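Local coordinates for Hit-like protein involved in cell-cycle regulation (Bartonella henselae, PDB 3LB5) that probably binds nucleotides, as a histidine-triad protein of the HINT type, and may take part in cell-cycle regulation, at residues B[26-32]-B[121-125]; B[59-63]-B[128-132]. All blocks are in the same frame, centred on the assembly; numbering follows the deposited sequence.

Contact 1. Residues B[26-32]-B[121-125]; sequences YDNNNIF and VYHLH
Two groups grip Tyr26 OH: it shares a short hydrogen bond with His123 ND1 (2.6 Å) and accepts a weak one from Asn30 ND2 at 3.1 Å. Tyr26 swings its ring there by placing CG anti to the backbone N (chi1 180°). The two rings meet rim to rim, neither over the other, each with the bonding atom near its plane. Asn30 ND2 also donates to Asp27 O at 2.8 Å, so one amide nitrogen ties the tyrosine to the Asp27–Asn30 turn. Asn30 also works as the N-cap of helix 31-36, with OD1 accepting from the backbone N of Ala33. His123, His125 and His127 are the alternate histidines of the histidine triad, with Leu124 between the first two. His125 ND1 donates almost straight back to His123 O at 2.8 Å, which fixes the rotation of the His125 ring. His123 NE2 is bonded to Pro69 O, so both ring nitrogens of His123 have partners. Phe32 then points the CE2 corner of its ring at the face of His125, a T-shaped pair with planes at 86° and CE2 3.6 Å from His125 CG. Val121 CG1 sits over one Phe32 face, 3.9 Å from the centroid, a CH-pi contact, while its other methyl meets Ile31. A water joins Asp27 N to Tyr122 O.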
loop_
_atom_site.group_PDB
_atom_site.type_symbol
_atom_site.label_atom_id
_atom_site.label_comp_id
_atom_site.label_asym_id
_atom_site.label_seq_id
_atom_site.Cartn_x
_atom_site.Cartn_y
_atom_site.Cartn_z
ATOM N N TYR B 26 -9.918 8.256 -17.312
ATOM C CA TYR B 26 -10.515 8.324 -15.988
ATOM C C TYR B 26 -12.034 8.539 -16.145
ATOM O O TYR B 26 -12.488 9.237 -17.064
ATOM C CB TYR B 26 -9.861 9.455 -15.196
ATOM C CG TYR B 26 -10.399 9.639 -13.789
ATOM C CD1 TYR B 26 -9.922 8.863 -12.724
ATOM C CD2 TYR B 26 -11.392 10.577 -13.535
ATOM C CE1 TYR B 26 -10.419 9.039 -11.439
ATOM C CE2 TYR B 26 -11.863 10.792 -12.259
ATOM C CZ TYR B 26 -11.394 10.018 -11.220
ATOM O OH TYR B 26 -11.900 10.243 -9.972
ATOM N N ASP B 27 -12.803 7.891 -15.272
ATOM C CA ASP B 27 -14.253 7.919 -15.309
ATOM C C ASP B 27 -14.724 8.887 -14.246
ATOM O O ASP B 27 -14.716 8.577 -13.057
ATOM C CB ASP B 27 -14.806 6.507 -15.054
ATOM C CG ASP B 27 -16.323 6.460 -14.911
ATOM O OD1 ASP B 27 -17.023 7.442 -15.243
ATOM O OD2 ASP B 27 -16.818 5.385 -14.458
ATOM N N ASN B 28 -15.118 10.078 -14.668
ATOM C CA ASN B 28 -15.587 11.073 -13.710
ATOM C C ASN B 28 -16.890 10.715 -12.988
ATOM O O ASN B 28 -17.229 11.337 -11.983
ATOM C CB ASN B 28 -15.667 12.440 -14.382
ATOM C CG ASN B 28 -14.290 13.013 -14.664
ATOM O OD1 ASN B 28 -13.589 13.379 -13.752
ATOM N ND2 ASN B 28 -13.914 13.097 -15.932
ATOM N N ASN B 29 -17.578 9.679 -13.459
ATOM C CA ASN B 29 -18.776 9.193 -12.792
ATOM C C ASN B 29 -18.550 8.045 -11.799
ATOM O O ASN B 29 -19.525 7.542 -11.231
ATOM C CB ASN B 29 -19.873 8.828 -13.818
ATOM N N ASN B 30 -17.281 7.656 -11.572
ATOM C CA ASN B 30 -16.947 6.602 -10.610
ATOM C C ASN B 30 -17.365 7.011 -9.211
ATOM O O ASN B 30 -17.391 8.193 -8.895
ATOM C CB ASN B 30 -15.461 6.165 -10.685
ATOM C CG ASN B 30 -14.532 7.055 -9.871
ATOM O OD1 ASN B 30 -14.570 7.036 -8.654
ATOM N ND2 ASN B 30 -13.655 7.800 -10.552
ATOM N N ILE B 31 -17.733 6.035 -8.383
ATOM C CA ILE B 31 -18.385 6.372 -7.109
ATOM C C ILE B 31 -17.537 7.217 -6.136
ATOM O O ILE B 31 -18.081 8.021 -5.377
ATOM C CB ILE B 31 -19.015 5.125 -6.413
ATOM C CG1 ILE B 31 -17.951 4.066 -6.067
ATOM C CG2 ILE B 31 -20.138 4.539 -7.280
ATOM C CD1 ILE B 31 -18.560 2.768 -5.380
ATOM N N PHE B 32 -16.213 7.069 -6.173
ATOM C CA PHE B 32 -15.352 7.918 -5.348
ATOM C C PHE B 32 -15.237 9.357 -5.868
ATOM O O PHE B 32 -15.184 10.273 -5.064
ATOM C CB PHE B 32 -13.948 7.323 -5.143
ATOM C CG PHE B 32 -13.931 6.026 -4.338
ATOM C CD1 PHE B 32 -15.071 5.570 -3.648
ATOM C CD2 PHE B 32 -12.769 5.272 -4.264
ATOM C CE1 PHE B 32 -15.054 4.359 -2.942
ATOM C CE2 PHE B 32 -12.748 4.063 -3.536
ATOM C CZ PHE B 32 -13.896 3.616 -2.884
ATOM N N VAL B 121 -13.082 0.050 -7.745
ATOM C CA VAL B 121 -13.474 1.429 -8.099
ATOM C C VAL B 121 -12.230 2.079 -8.661
ATOM O O VAL B 121 -11.185 2.028 -8.032
ATOM C CB VAL B 121 -13.968 2.236 -6.867
ATOM C CG1 VAL B 121 -14.299 3.695 -7.272
ATOM C CG2 VAL B 121 -15.142 1.533 -6.224
ATOM N N TYR B 122 -12.347 2.653 -9.857
ATOM C CA TYR B 122 -11.200 3.170 -10.602
ATOM C C TYR B 122 -10.846 4.608 -10.251
ATOM O O TYR B 122 -10.736 5.478 -11.109
ATOM C CB TYR B 122 -11.391 2.939 -12.098
ATOM C CG TYR B 122 -11.281 1.469 -12.384
ATOM C CD1 TYR B 122 -10.036 0.861 -12.479
ATOM C CD2 TYR B 122 -12.415 0.673 -12.479
ATOM C CE1 TYR B 122 -9.918 -0.502 -12.677
ATOM C CE2 TYR B 122 -12.305 -0.706 -12.701
ATOM C CZ TYR B 122 -11.044 -1.273 -12.796
ATOM O OH TYR B 122 -10.909 -2.617 -13.042
ATOM N N HIS B 123 -10.706 4.820 -8.943
ATOM C CA HIS B 123 -10.105 6.009 -8.366
ATOM C C HIS B 123 -9.043 5.547 -7.334
ATOM O O HIS B 123 -9.253 4.554 -6.629
ATOM C CB HIS B 123 -11.195 6.840 -7.682
ATOM C CG HIS B 123 -10.695 8.131 -7.124
ATOM N ND1 HIS B 123 -10.723 9.304 -7.846
ATOM C CD2 HIS B 123 -10.125 8.429 -5.932
ATOM C CE1 HIS B 123 -10.193 10.277 -7.118
ATOM N NE2 HIS B 123 -9.839 9.777 -5.945
ATOM N N LEU B 124 -7.904 6.235 -7.257
ATOM C CA LEU B 124 -6.830 5.833 -6.324
ATOM C C LEU B 124 -7.361 5.708 -4.892
ATOM O O LEU B 124 -7.908 6.642 -4.363
ATOM C CB LEU B 124 -5.633 6.810 -6.368
ATOM C CG LEU B 124 -4.424 6.526 -5.443
ATOM C CD1 LEU B 124 -3.835 5.108 -5.618
ATOM C CD2 LEU B 124 -3.349 7.590 -5.637
ATOM N N HIS B 125 -7.260 4.526 -4.300
ATOM C CA HIS B 125 -7.574 4.372 -2.890
ATOM C C HIS B 125 -6.651 3.374 -2.209
ATOM O O HIS B 125 -6.330 2.331 -2.788
ATOM C CB HIS B 125 -9.045 3.986 -2.669
ATOM C CG HIS B 125 -9.466 2.711 -3.347
ATOM N ND1 HIS B 125 -9.566 2.601 -4.717
ATOM C CD2 HIS B 125 -9.862 1.513 -2.842
ATOM C CE1 HIS B 125 -9.979 1.379 -5.033
ATOM N NE2 HIS B 125 -10.181 0.703 -3.914
HETATM O O HOH W 1 -11.792 6.048 -13.559
#

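Contact 2. Residues B[59-63]-B[128-132]; sequences PQAPG and IIPRM
The Gln60 amide is approached from one side of its plane by the Ile129 CD1 methyl, 3.6 Å from OE1, while the Pro130 ring turns CG to Pro62 O, 3.2 Å away. The Gln60 chain runs extended beyond CG, which carries the amide out to the end of the isoleucine, and the two side chains cross obliquely. Ile129 has CG1 anti to its carbonyl carbon (chi1 -47°) and sends CD1 to Gln60; CG2, the other branch, packs on Ala61 CB at 4.0 Å. Ala61 CB points at the strand and lies 3.4 Å from Pro130 O and 4.4 Å from Pro130 CD. The contact sits beside the five-stranded antiparallel sheet of the HIT fold: 59-63 belongs to the loop between strands 51-55 and 65-69 and leans on the end of strand 126-131, the neighbour of 65-69. No hydrogen bond links the two segments, and the join is made of methyls, methylenes and carbonyl oxygens. Gly63, at a positive phi of 94°, brings the chain round into strand 65-69, and its carbonyl carbon passes 4.1 Å from Pro130 CD. Ile128 and Pro130 also touch helix 81-101, through Ile94 and Val98, and Arg131 packs on Gln118 of the second subunit.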
loop_
_atom_site.group_PDB
_atom_site.type_symbol
_atom_site.label_atom_id
_atom_site.label_comp_id
_atom_site.label_asym_id
_atom_site.label_seq_id
_atom_site.Cartn_x
_atom_site.Cartn_y
_atom_site.Cartn_z
ATOM N N PRO B 59 -16.854 -3.768 4.853
ATOM C CA PRO B 59 -15.501 -3.883 5.418
ATOM C C PRO B 59 -15.043 -5.331 5.540
ATOM O O PRO B 59 -15.863 -6.230 5.767
ATOM C CB PRO B 59 -15.652 -3.260 6.810
ATOM C CG PRO B 59 -17.076 -3.484 7.165
ATOM C CD PRO B 59 -17.830 -3.323 5.863
ATOM N N GLN B 60 -13.740 -5.546 5.380
ATOM C CA GLN B 60 -13.154 -6.873 5.578
ATOM C C GLN B 60 -12.861 -7.135 7.050
ATOM O O GLN B 60 -12.587 -8.271 7.434
ATOM C CB GLN B 60 -11.881 -7.023 4.746
ATOM C CG GLN B 60 -12.120 -6.984 3.245
ATOM C CD GLN B 60 -10.828 -7.050 2.462
ATOM O OE1 GLN B 60 -10.448 -6.091 1.793
ATOM N NE2 GLN B 60 -10.142 -8.184 2.541
ATOM N N ALA B 61 -12.909 -6.082 7.864
ATOM C CA ALA B 61 -12.806 -6.170 9.323
ATOM C C ALA B 61 -13.404 -4.891 9.892
ATOM O O ALA B 61 -13.416 -3.868 9.201
ATOM C CB ALA B 61 -11.335 -6.337 9.768
ATOM N N PRO B 62 -13.912 -4.924 11.139
ATOM C CA PRO B 62 -14.526 -3.685 11.632
ATOM C C PRO B 62 -13.496 -2.568 11.771
ATOM O O PRO B 62 -12.381 -2.801 12.259
ATOM C CB PRO B 62 -15.090 -4.088 12.999
ATOM C CG PRO B 62 -15.245 -5.594 12.910
ATOM C CD PRO B 62 -14.067 -6.035 12.100
ATOM N N GLY B 63 -13.853 -1.379 11.297
ATOM C CA GLY B 63 -12.914 -0.247 11.281
ATOM C C GLY B 63 -12.114 -0.043 9.991
ATOM O O GLY B 63 -11.332 0.913 9.885
ATOM N N ILE B 128 -7.002 0.516 4.548
ATOM C CA ILE B 128 -6.378 0.384 5.875
ATOM C C ILE B 128 -7.218 -0.578 6.727
ATOM O O ILE B 128 -8.341 -0.257 7.142
ATOM C CB ILE B 128 -6.169 1.732 6.605
ATOM C CG1 ILE B 128 -5.204 2.644 5.833
ATOM C CG2 ILE B 128 -5.511 1.497 7.962
ATOM C CD1 ILE B 128 -5.839 3.562 4.874
ATOM N N ILE B 129 -6.674 -1.773 6.940
ATOM C CA ILE B 129 -7.433 -2.867 7.544
ATOM C C ILE B 129 -6.816 -3.331 8.861
ATOM O O ILE B 129 -5.686 -3.844 8.885
ATOM C CB ILE B 129 -7.597 -4.074 6.566
ATOM C CG1 ILE B 129 -8.031 -3.602 5.166
ATOM C CG2 ILE B 129 -8.548 -5.145 7.163
ATOM C CD1 ILE B 129 -8.045 -4.704 4.119
ATOM N N PRO B 130 -7.568 -3.187 9.966
ATOM C CA PRO B 130 -7.085 -3.768 11.210
ATOM C C PRO B 130 -7.114 -5.303 11.224
ATOM O O PRO B 130 -8.047 -5.945 10.695
ATOM C CB PRO B 130 -8.040 -3.197 12.266
ATOM C CG PRO B 130 -9.295 -2.890 11.541
ATOM C CD PRO B 130 -8.953 -2.677 10.080
ATOM N N ARG B 131 -6.073 -5.883 11.811
ATOM C CA ARG B 131 -5.950 -7.333 11.904
ATOM C C ARG B 131 -5.951 -7.734 13.360
ATOM O O ARG B 131 -5.523 -6.968 14.218
ATOM C CB ARG B 131 -4.648 -7.806 11.251
ATOM C CG ARG B 131 -4.515 -7.372 9.785
ATOM C CD ARG B 131 -5.669 -7.926 8.976
ATOM N NE ARG B 131 -5.617 -9.382 8.954
ATOM C CZ ARG B 131 -4.961 -10.078 8.029
ATOM N NH1 ARG B 131 -4.313 -9.440 7.045
ATOM N NH2 ARG B 131 -4.966 -11.399 8.072
ATOM N N MET B 132 -6.473 -8.920 13.628
ATOM C CA MET B 132 -6.383 -9.514 14.963
ATOM C C MET B 132 -5.705 -10.842 14.796
ATOM O O MET B 132 -5.921 -11.531 13.794
ATOM C CB MET B 132 -7.769 -9.717 15.575
ATOM C CG MET B 132 -8.566 -8.433 15.787
ATOM S SD MET B 132 -7.773 -7.280 16.929
ATOM C CE MET B 132 -9.063 -6.043 17.096
#

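Contacts 1 and 2 lie about 22 Å apart, centre to centre, on opposite sides of the chain's centre, and are joined through the strand that begins at 126. Residues 121-125 lead into that strand and 128-132 run through its end at 131; the triad histidines His123 and His125 belong to contact 1, and His127 falls between the two ranges. Contact 1 borders the bound unknown ligand: the side chain of Phe32 comes to about 4 Å of it. Contact 2 is more remote, the side chain of Gln60 being about 10 Å from the bound unknown ligand. Strand 65-69 connects them too: Ile68 touches Phe32, His123 and His125 of contact 1, and Thr65 pairs with Ile128 of contact 2.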